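Local coordinates for uncharacterized protein (Bordetella pertussis, PDB 3FVV) that probably dephosphorylates histidinol phosphate to histidinol in histidine biosynthesis, as a magnesium-dependent hydrolase of the haloacid dehalogenase superfamily, at residues A[13-18]-A[99-104]. Residues are numbered along the deposited sequence; the frame is centred on the assembly and turned at random.
Sequences HTLLPL and DVVRGH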
loop_
_atom_site.group_PDB
_atom_site.type_symbol
_atom_site.label_atom_id
_atom_site.label_comp_id
_atom_site.label_asym_id
_atom_site.label_seq_id
_atom_site.Cartn_x
_atom_site.Cartn_y
_atom_site.Cartn_z
ATOM N N HIS A 13 5.331 2.232 -5.402
ATOM C CA HIS A 13 6.719 2.192 -5.896
ATOM C C HIS A 13 7.278 0.795 -5.959
ATOM O O HIS A 13 8.407 0.618 -6.358
ATOM C CB HIS A 13 7.633 3.072 -5.066
ATOM C CG HIS A 13 7.222 4.505 -5.094
ATOM N ND1 HIS A 13 7.268 5.254 -6.243
ATOM C CD2 HIS A 13 6.698 5.306 -4.140
ATOM C CE1 HIS A 13 6.821 6.472 -5.991
ATOM N NE2 HIS A 13 6.473 6.532 -4.721
ATOM N N THR A 14 6.491 -0.205 -5.594
ATOM C CA THR A 14 6.906 -1.615 -5.714
ATOM C C THR A 14 6.157 -2.218 -6.885
ATOM O O THR A 14 6.755 -2.595 -7.857
ATOM C CB THR A 14 6.575 -2.392 -4.404
ATOM O OG1 THR A 14 7.422 -1.891 -3.369
ATOM C CG2 THR A 14 6.786 -3.923 -4.558
ATOM N N LEU A 15 4.832 -2.289 -6.795
ATOM C CA LEU A 15 4.041 -2.814 -7.905
ATOM C C LEU A 15 3.592 -1.707 -8.847
ATOM O O LEU A 15 3.301 -1.995 -9.983
ATOM C CB LEU A 15 2.869 -3.660 -7.398
ATOM C CG LEU A 15 3.168 -5.038 -6.764
ATOM C CD1 LEU A 15 1.862 -5.746 -6.481
ATOM C CD2 LEU A 15 4.080 -5.898 -7.672
ATOM N N LEU A 16 3.581 -0.430 -8.400
ATOM C CA LEU A 16 3.182 0.681 -9.245
ATOM C C LEU A 16 4.317 1.717 -9.245
ATOM O O LEU A 16 4.961 1.925 -8.215
ATOM C CB LEU A 16 1.889 1.338 -8.746
ATOM C CG LEU A 16 0.622 0.502 -8.643
ATOM C CD1 LEU A 16 -0.426 1.348 -7.912
ATOM C CD2 LEU A 16 0.203 0.107 -9.995
ATOM N N PRO A 17 4.575 2.351 -10.400
ATOM C CA PRO A 17 5.651 3.318 -10.489
ATOM C C PRO A 17 5.186 4.667 -9.962
ATOM O O PRO A 17 5.576 5.659 -10.460
ATOM C CB PRO A 17 5.937 3.385 -11.997
ATOM C CG PRO A 17 4.644 3.039 -12.644
ATOM C CD PRO A 17 3.970 2.075 -11.718
ATOM N N LEU A 18 4.370 4.686 -8.923
ATOM C CA LEU A 18 3.906 5.920 -8.367
ATOM C C LEU A 18 3.457 5.640 -6.920
ATOM O O LEU A 18 3.418 4.482 -6.454
ATOM C CB LEU A 18 2.777 6.480 -9.247
ATOM C CG LEU A 18 1.602 5.529 -9.641
ATOM C CD1 LEU A 18 0.625 5.399 -8.497
ATOM C CD2 LEU A 18 0.880 5.926 -10.953
ATOM N N ASP A 99 3.523 -9.617 -13.745
ATOM C CA ASP A 99 4.156 -10.932 -13.851
ATOM C C ASP A 99 4.787 -11.407 -12.539
ATOM O O ASP A 99 4.755 -12.557 -12.267
ATOM C CB ASP A 99 5.199 -10.946 -14.948
ATOM C CG ASP A 99 4.609 -11.197 -16.332
ATOM O OD1 ASP A 99 3.469 -11.648 -16.400
ATOM O OD2 ASP A 99 5.315 -11.069 -17.339
ATOM N N VAL A 100 5.331 -10.496 -11.725
ATOM C CA VAL A 100 5.868 -10.854 -10.400
ATOM C C VAL A 100 4.744 -11.432 -9.540
ATOM O O VAL A 100 4.885 -12.523 -8.931
ATOM C CB VAL A 100 6.689 -9.658 -9.789
ATOM C CG1 VAL A 100 6.156 -9.138 -8.496
ATOM C CG2 VAL A 100 8.105 -10.086 -9.573
ATOM N N VAL A 101 3.599 -10.775 -9.575
ATOM C CA VAL A 101 2.442 -11.289 -8.883
ATOM C C VAL A 101 1.943 -12.593 -9.489
ATOM O O VAL A 101 1.777 -13.586 -8.804
ATOM C CB VAL A 101 1.330 -10.230 -8.804
ATOM C CG1 VAL A 101 0.153 -10.794 -8.039
ATOM C CG2 VAL A 101 1.874 -8.966 -8.102
ATOM N N ARG A 102 1.815 -12.636 -10.793
ATOM C CA ARG A 102 1.264 -13.770 -11.454
ATOM C C ARG A 102 2.052 -15.017 -11.254
ATOM O O ARG A 102 1.457 -16.108 -11.106
ATOM C CB ARG A 102 1.095 -13.448 -12.918
ATOM C CG ARG A 102 0.576 -14.555 -13.701
ATOM C CD ARG A 102 0.342 -14.091 -15.141
ATOM N NE ARG A 102 -0.551 -12.913 -15.212
ATOM C CZ ARG A 102 -1.423 -12.677 -16.204
ATOM N NH1 ARG A 102 -1.568 -13.536 -17.232
ATOM N NH2 ARG A 102 -2.185 -11.584 -16.159
ATOM N N GLY A 103 3.373 -14.894 -11.242
ATOM C CA GLY A 103 4.216 -16.058 -10.968
ATOM C C GLY A 103 3.893 -16.710 -9.626
ATOM O O GLY A 103 3.854 -17.942 -9.490
ATOM N N HIS A 104 3.685 -15.887 -8.608
ATOM C CA HIS A 104 3.397 -16.444 -7.270
ATOM C C HIS A 104 1.976 -17.006 -7.274
ATOM O O HIS A 104 1.755 -18.092 -6.746
ATOM C CB HIS A 104 3.574 -15.419 -6.203
ATOM C CG HIS A 104 5.002 -15.086 -5.909
ATOM N ND1 HIS A 104 5.798 -15.891 -5.121
ATOM C CD2 HIS A 104 5.752 -14.001 -6.223
ATOM C CE1 HIS A 104 6.989 -15.328 -5.000
ATOM N NE2 HIS A 104 6.998 -14.196 -5.684
#
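Leu15 brings both of its methyl groups against two consecutive valines, Val100 and Val101, on helix 95-106. Its CD1 lies 3.6 Å from Val101 CG2, and CD2 sits 3.8 Å from that same methyl, so Val101 CG2 meets the leucine fork at both tips. CD2 also approaches Val100 CG1, at 3.9 Å. The Leu15 and Val101 side chains run at about a right angle to each other, whereas Leu15 passes Val100 on a slant. Both valines point their CB atoms toward the loop. Leu15 does not aim its CB at the helix, yet with CG anti to its carbonyl carbon (chi1 -71°) its end reaches the valines. Leu15 also touches Phe9 of strand 5-9 and Leu113 of strand 110-115, and Phe9 meets Val100 too, making one apolar cluster between these parallel strands and helix 95-106. This joins the loop leaving the first strand of the Rossmann-like HAD core to that helix. Leu15 directly follows Thr14, the last residue of the DxDxT signature of HAD hydrolases, whose OG1 is hydrogen-bonded to Asp10 OD2 of the same motif. Across the two segments no hydrogen bond forms: buried methyl contacts make a small, purely apolar junction.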